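Xylose isomerase-like TIM barrel domain-containing protein (Parabacteroides distasonis, PDB 4KW2) is of unknown function but adopts the xylose isomerase-like TIM barrel and may act as a sugar isomerase or related enzyme of that superfamily. Local coordinates at residues 27-32 and 240-245; 205-210 and 251-256. All coordinates share one frame; numbering follows the deposited sequence.

Contact 1: 27-32 and 240-245; sequences QTWTFH and SIEYDD
Thr30 CG2 sits over one face of the Tyr243 ring, 3.8 Å from the ring centroid and 16° off its normal, a CH-pi contact; the same methyl lies against one face of Phe31. The two aromatic planes stand nearly perpendicular, and Phe31 CZ comes 3.9 Å from Tyr243 CZ. Asp245 OD2 comes 3.4 Å from Phe31 CD1, obliquely, with the carboxylate plane at right angles to the ring. On the Trp29 indole, His32 covers one face, ND1 lying over the ring centre while it donates to Trp29 O. Thr30 OG1, placed beside its own backbone N (chi1 -62°), donates to Gln27 O at 2.8 Å and accepts a weak bond from Tyr243 N. Farther back, Gln27 N donates almost straight to Ile241 O (2.7 Å), and Ile241 also has a backbone bond with Gly25. The extended Gln27 side chain passes Glu242 CB, and its NE2 reaches Ser240 O at 3.0 Å from above the carbonyl plane, whereas Ser240 OG bonds to Glu52 and Glu242 OE1 to Asp206 N. A water lies 2.6 Å from Thr30 O and close to Tyr243 O, and accepts from Asp245 N. Backbone bonds thus close the barrel between its first and eighth strands; beyond the strand ends, beside the Phe31-Tyr243 pair, Thr30 OG1 and the water bridge the two backbones and probably serve Tyr243 N and the otherwise buried Thr30 and Tyr243 carbonyls.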
loop_
_atom_site.group_PDB
_atom_site.type_symbol
_atom_site.label_atom_id
_atom_site.label_comp_id
_atom_site.label_asym_id
_atom_site.label_seq_id
_atom_site.Cartn_x
_atom_site.Cartn_y
_atom_site.Cartn_z
ATOM N N GLN A 27 -1.720 -16.276 8.341
ATOM C CA GLN A 27 -1.027 -15.262 9.135
ATOM C C GLN A 27 -2.064 -14.584 10.009
ATOM O O GLN A 27 -3.018 -13.989 9.498
ATOM C CB GLN A 27 -0.356 -14.225 8.246
ATOM C CG GLN A 27 0.716 -14.795 7.337
ATOM C CD GLN A 27 1.385 -13.726 6.498
ATOM O OE1 GLN A 27 1.672 -12.629 6.987
ATOM N NE2 GLN A 27 1.620 -14.033 5.218
ATOM N N THR A 28 -1.889 -14.665 11.324
ATOM C CA THR A 28 -2.872 -14.090 12.246
ATOM C C THR A 28 -2.960 -12.564 12.095
ATOM O O THR A 28 -3.962 -11.963 12.468
ATOM C CB THR A 28 -2.588 -14.480 13.710
ATOM O OG1 THR A 28 -1.271 -14.063 14.083
ATOM C CG2 THR A 28 -2.698 -15.992 13.895
ATOM N N TRP A 29 -1.925 -11.943 11.530
ATOM C CA TRP A 29 -1.970 -10.510 11.200
ATOM C C TRP A 29 -3.230 -10.130 10.408
ATOM O O TRP A 29 -3.740 -9.018 10.533
ATOM C CB TRP A 29 -0.713 -10.085 10.426
ATOM C CG TRP A 29 -0.710 -8.635 10.145
ATOM C CD1 TRP A 29 -0.897 -8.042 8.937
ATOM C CD2 TRP A 29 -0.564 -7.574 11.100
ATOM N NE1 TRP A 29 -0.867 -6.677 9.072
ATOM C CE2 TRP A 29 -0.666 -6.361 10.390
ATOM C CE3 TRP A 29 -0.356 -7.535 12.482
ATOM C CZ2 TRP A 29 -0.558 -5.113 11.017
ATOM C CZ3 TRP A 29 -0.251 -6.307 13.106
ATOM C CH2 TRP A 29 -0.356 -5.106 12.372
ATOM N N THR A 30 -3.716 -11.061 9.598
ATOM C CA THR A 30 -4.977 -10.911 8.875
ATOM C C THR A 30 -6.086 -10.342 9.752
ATOM O O THR A 30 -6.870 -9.499 9.310
ATOM C CB THR A 30 -5.422 -12.280 8.325
ATOM O OG1 THR A 30 -4.431 -12.756 7.407
ATOM C CG2 THR A 30 -6.769 -12.197 7.617
ATOM N N PHE A 31 -6.144 -10.806 10.997
ATOM C CA PHE A 31 -7.199 -10.415 11.931
ATOM C C PHE A 31 -6.623 -9.720 13.163
ATOM O O PHE A 31 -7.073 -9.967 14.285
ATOM C CB PHE A 31 -7.986 -11.659 12.360
ATOM C CG PHE A 31 -8.692 -12.355 11.229
ATOM C CD1 PHE A 31 -9.834 -11.802 10.667
ATOM C CD2 PHE A 31 -8.230 -13.562 10.741
ATOM C CE1 PHE A 31 -10.494 -12.436 9.629
ATOM C CE2 PHE A 31 -8.888 -14.203 9.709
ATOM C CZ PHE A 31 -10.020 -13.638 9.152
ATOM N N HIS A 32 -5.639 -8.845 12.958
ATOM C CA HIS A 32 -4.926 -8.226 14.081
ATOM C C HIS A 32 -5.807 -7.290 14.905
ATOM O O HIS A 32 -5.462 -6.971 16.045
ATOM C CB HIS A 32 -3.658 -7.504 13.620
ATOM C CG HIS A 32 -3.909 -6.301 12.769
ATOM N ND1 HIS A 32 -3.929 -6.357 11.392
ATOM C CD2 HIS A 32 -4.131 -5.007 13.097
ATOM C CE1 HIS A 32 -4.163 -5.150 10.908
ATOM N NE2 HIS A 32 -4.288 -4.313 11.922
ATOM N N SER A 240 1.735 -19.577 3.897
ATOM C CA SER A 240 1.175 -18.773 4.959
ATOM C C SER A 240 0.458 -17.575 4.343
ATOM O O SER A 240 1.099 -16.659 3.808
ATOM C CB SER A 240 2.293 -18.328 5.895
ATOM O OG SER A 240 1.758 -17.902 7.123
ATOM N N ILE A 241 -0.870 -17.584 4.412
ATOM C CA ILE A 241 -1.666 -16.591 3.710
ATOM C C ILE A 241 -2.102 -15.423 4.599
ATOM O O ILE A 241 -2.392 -15.579 5.790
ATOM C CB ILE A 241 -2.900 -17.215 3.013
ATOM C CG1 ILE A 241 -3.992 -17.598 4.012
ATOM C CG2 ILE A 241 -2.492 -18.437 2.197
ATOM C CD1 ILE A 241 -5.361 -17.100 3.611
ATOM N N GLU A 242 -2.131 -14.246 3.993
ATOM C CA GLU A 242 -2.664 -13.051 4.616
ATOM C C GLU A 242 -3.657 -12.471 3.621
ATOM O O GLU A 242 -3.470 -12.597 2.404
ATOM C CB GLU A 242 -1.521 -12.065 4.898
ATOM C CG GLU A 242 -1.884 -10.852 5.752
ATOM C CD GLU A 242 -2.465 -9.682 4.967
ATOM O OE1 GLU A 242 -2.345 -9.629 3.719
ATOM O OE2 GLU A 242 -3.053 -8.799 5.620
ATOM N N TYR A 243 -4.719 -11.860 4.125
ATOM C CA TYR A 243 -5.599 -11.075 3.276
ATOM C C TYR A 243 -6.171 -9.886 4.024
ATOM O O TYR A 243 -6.097 -9.816 5.248
ATOM C CB TYR A 243 -6.708 -11.948 2.667
ATOM C CG TYR A 243 -7.766 -12.487 3.616
ATOM C CD1 TYR A 243 -7.600 -13.707 4.258
ATOM C CD2 TYR A 243 -8.958 -11.799 3.827
ATOM C CE1 TYR A 243 -8.576 -14.221 5.096
ATOM C CE2 TYR A 243 -9.940 -12.302 4.669
ATOM C CZ TYR A 243 -9.743 -13.517 5.297
ATOM O OH TYR A 243 -10.717 -14.031 6.118
ATOM N N ASP A 244 -6.722 -8.945 3.269
ATOM C CA ASP A 244 -7.371 -7.782 3.847
ATOM C C ASP A 244 -8.777 -8.179 4.271
ATOM O O ASP A 244 -9.661 -8.323 3.425
ATOM C CB ASP A 244 -7.421 -6.647 2.822
ATOM C CG ASP A 244 -7.808 -5.317 3.437
ATOM O OD1 ASP A 244 -8.514 -5.309 4.471
ATOM O OD2 ASP A 244 -7.401 -4.275 2.879
ATOM N N ASP A 245 -8.989 -8.343 5.576
ATOM C CA ASP A 245 -10.271 -8.850 6.077
ATOM C C ASP A 245 -11.370 -7.800 6.061
ATOM O O ASP A 245 -12.512 -8.110 6.373
ATOM C CB ASP A 245 -10.139 -9.466 7.480
ATOM C CG ASP A 245 -9.891 -8.433 8.568
ATOM O OD1 ASP A 245 -9.158 -7.454 8.316
ATOM O OD2 ASP A 245 -10.415 -8.618 9.685
HETATM O O HOH W 1 -6.478 -7.919 7.257
#

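Contact 2: 205-210 and 251-256; sequences KDLTDK and QEIRNS. With SO4 (sulfate ion), chain B.
Ser256 OG is gripped twice by the bend at 208-210: it donates to Thr208 O at 2.7 Å, in the carbonyl plane and on a lone pair, and receives a weak, strongly bent bond from Lys210 N. With OG anti to the carbonyl carbon (chi1 -72°), the hydroxyl projects from the helix into this bend and fixes the loop against it. At the preceding helix position, the Asn255 amide meets the Asp209 carboxylate with the two planes only 14° apart. Asn255 ND2 bonds to Asp209 OD1 at 3.3 Å on the syn side, 34° out of the carboxylate plane, and more weakly to OD2. Lys210 NZ forms a salt bridge with the same Asp209 OD1 at 3.5 Å, so that an amide and an ammonium group share this oxygen. Replacing Asp209 with an alanine would probably leave Asn255 ND2 without its carboxylate partner and Lys210 without its salt bridge, freeing both side chains to turn. Deeper in, Leu207 CD2 packs on Ile253 CG2 at 4.1 Å and also touches Ser256 CB. On another side of the helix, Gln251 NE2 and Arg254 NE both donate to O3 of a sulfate, probably from the crystallisation liquor, and Arg254 NH2 takes O1 at 2.8 Å. Residues 207-210 of the loop after strand 199-204 thus rest against helix 250-262, with Leu207 and Ile253 both resting on Ile241 of strand 238-241.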
loop_
_atom_site.group_PDB
_atom_site.type_symbol
_atom_site.label_atom_id
_atom_site.label_comp_id
_atom_site.label_asym_id
_atom_site.label_seq_id
_atom_site.Cartn_x
_atom_site.Cartn_y
_atom_site.Cartn_z
ATOM N N LYS A 205 0.591 -12.433 0.470
ATOM C CA LYS A 205 0.024 -11.198 0.991
ATOM C C LYS A 205 -1.169 -10.795 0.130
ATOM O O LYS A 205 -1.169 -11.025 -1.075
ATOM C CB LYS A 205 1.084 -10.098 0.972
ATOM C CG LYS A 205 0.693 -8.820 1.692
ATOM C CD LYS A 205 1.888 -7.879 1.802
ATOM C CE LYS A 205 1.466 -6.447 2.105
ATOM N NZ LYS A 205 0.727 -6.335 3.393
ATOM N N ASP A 206 -2.177 -10.194 0.757
ATOM C CA ASP A 206 -3.358 -9.687 0.058
ATOM C C ASP A 206 -3.946 -10.715 -0.902
ATOM O O ASP A 206 -4.141 -10.444 -2.085
ATOM C CB ASP A 206 -3.030 -8.378 -0.668
ATOM C CG ASP A 206 -2.763 -7.237 0.298
ATOM O OD1 ASP A 206 -3.561 -7.056 1.247
ATOM O OD2 ASP A 206 -1.753 -6.525 0.114
ATOM N N LEU A 207 -4.223 -11.899 -0.367
ATOM C CA LEU A 207 -4.802 -12.970 -1.146
ATOM C C LEU A 207 -6.153 -12.518 -1.655
ATOM O O LEU A 207 -6.931 -11.948 -0.902
ATOM C CB LEU A 207 -4.959 -14.240 -0.303
ATOM C CG LEU A 207 -5.552 -15.444 -1.037
ATOM C CD1 LEU A 207 -4.706 -15.793 -2.244
ATOM C CD2 LEU A 207 -5.679 -16.632 -0.104
ATOM N N THR A 208 -6.406 -12.754 -2.940
ATOM C CA THR A 208 -7.685 -12.436 -3.561
ATOM C C THR A 208 -8.396 -13.707 -4.003
ATOM O O THR A 208 -7.830 -14.802 -3.991
ATOM C CB THR A 208 -7.509 -11.510 -4.781
ATOM O OG1 THR A 208 -6.713 -12.164 -5.777
ATOM C CG2 THR A 208 -6.831 -10.218 -4.371
ATOM N N ASP A 209 -9.655 -13.536 -4.380
ATOM C CA ASP A 209 -10.480 -14.610 -4.914
ATOM C C ASP A 209 -9.810 -15.194 -6.160
ATOM O O ASP A 209 -9.592 -14.487 -7.144
ATOM C CB ASP A 209 -11.864 -14.040 -5.269
ATOM C CG ASP A 209 -12.919 -15.109 -5.469
ATOM O OD1 ASP A 209 -12.595 -16.312 -5.546
ATOM O OD2 ASP A 209 -14.102 -14.730 -5.544
ATOM N N LYS A 210 -9.468 -16.478 -6.096
ATOM C CA LYS A 210 -8.790 -17.191 -7.194
ATOM C C LYS A 210 -7.456 -16.560 -7.631
ATOM O O LYS A 210 -7.007 -16.755 -8.756
ATOM C CB LYS A 210 -9.760 -17.370 -8.366
ATOM C CG LYS A 210 -10.836 -18.406 -8.054
ATOM C CD LYS A 210 -12.220 -17.990 -8.518
ATOM C CE LYS A 210 -13.268 -18.964 -7.995
ATOM N NZ LYS A 210 -14.562 -18.283 -7.710
ATOM N N GLN A 251 -16.128 -16.487 2.623
ATOM C CA GLN A 251 -16.539 -17.181 1.399
ATOM C C GLN A 251 -15.606 -16.928 0.218
ATOM O O GLN A 251 -15.259 -17.863 -0.507
ATOM C CB GLN A 251 -17.973 -16.799 1.020
ATOM C CG GLN A 251 -19.025 -17.395 1.941
ATOM C CD GLN A 251 -18.808 -18.879 2.181
ATOM O OE1 GLN A 251 -18.704 -19.325 3.326
ATOM N NE2 GLN A 251 -18.704 -19.647 1.098
ATOM N N GLU A 252 -15.194 -15.678 0.028
ATOM C CA GLU A 252 -14.313 -15.333 -1.083
ATOM C C GLU A 252 -12.961 -16.016 -0.956
ATOM O O GLU A 252 -12.442 -16.564 -1.930
ATOM C CB GLU A 252 -14.128 -13.813 -1.190
ATOM C CG GLU A 252 -15.305 -13.115 -1.852
ATOM C CD GLU A 252 -15.237 -11.598 -1.775
ATOM O OE1 GLU A 252 -14.300 -11.052 -1.151
ATOM O OE2 GLU A 252 -16.136 -10.949 -2.346
ATOM N N ILE A 253 -12.395 -15.986 0.247
ATOM C CA ILE A 253 -11.087 -16.583 0.485
ATOM C C ILE A 253 -11.182 -18.115 0.397
ATOM O O ILE A 253 -10.274 -18.764 -0.123
ATOM C CB ILE A 253 -10.486 -16.125 1.835
ATOM C CG1 ILE A 253 -10.336 -14.599 1.869
ATOM C CG2 ILE A 253 -9.131 -16.777 2.080
ATOM C CD1 ILE A 253 -9.418 -14.023 0.805
ATOM N N ARG A 254 -12.293 -18.685 0.858
ATOM C CA ARG A 254 -12.495 -20.135 0.747
ATOM C C ARG A 254 -12.443 -20.636 -0.696
ATOM O O ARG A 254 -12.029 -21.772 -0.931
ATOM C CB ARG A 254 -13.778 -20.583 1.446
ATOM C CG ARG A 254 -13.557 -20.823 2.928
ATOM C CD ARG A 254 -14.837 -21.147 3.670
ATOM N NE ARG A 254 -15.460 -22.404 3.252
ATOM C CZ ARG A 254 -15.032 -23.624 3.582
ATOM N NH1 ARG A 254 -13.941 -23.799 4.319
ATOM N NH2 ARG A 254 -15.702 -24.689 3.163
ATOM N N ASN A 255 -12.817 -19.790 -1.658
ATOM C CA ASN A 255 -12.623 -20.114 -3.083
ATOM C C ASN A 255 -11.169 -20.360 -3.470
ATOM O O ASN A 255 -10.881 -21.267 -4.250
ATOM C CB ASN A 255 -13.159 -19.006 -3.976
ATOM C CG ASN A 255 -14.661 -18.898 -3.932
ATOM O OD1 ASN A 255 -15.356 -19.894 -3.785
ATOM N ND2 ASN A 255 -15.173 -17.682 -4.064
ATOM N N SER A 256 -10.261 -19.539 -2.949
ATOM C CA SER A 256 -8.836 -19.729 -3.207
ATOM C C SER A 256 -8.267 -20.876 -2.377
ATOM O O SER A 256 -7.502 -21.691 -2.886
ATOM C CB SER A 256 -8.055 -18.447 -2.933
ATOM O OG SER A 256 -8.325 -17.490 -3.937
HETATM S S SO4 B . -19.052 -23.232 2.289
HETATM O O1 SO4 B . -18.348 -24.528 2.379
HETATM O O2 SO4 B . -19.826 -23.014 3.526
HETATM O O3 SO4 B . -18.076 -22.133 2.107
HETATM O O4 SO4 B . -19.980 -23.264 1.139
#

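Overall arrangement
From the N terminus, strand 23-27 leads into the loop whose residues 27-32 meet 240-245, 208 residues further along the chain; contact 1 therefore joins the beginning of the barrel to its end, closing the ring of eight parallel strands. Contact 2 closes a much shorter loop of 40 residues, bringing the segment after strand 199-204 against helix 250-262. Because 205-210 lies inside the span of contact 1 and 251-256 beyond it, the two contacts cross. Their centres are about 11 Å apart, and they touch directly: Leu207 N probably bonds to Glu242 O, and Tyr243 packs on Ile253, tying the seventh and eighth strand ends to the last helix.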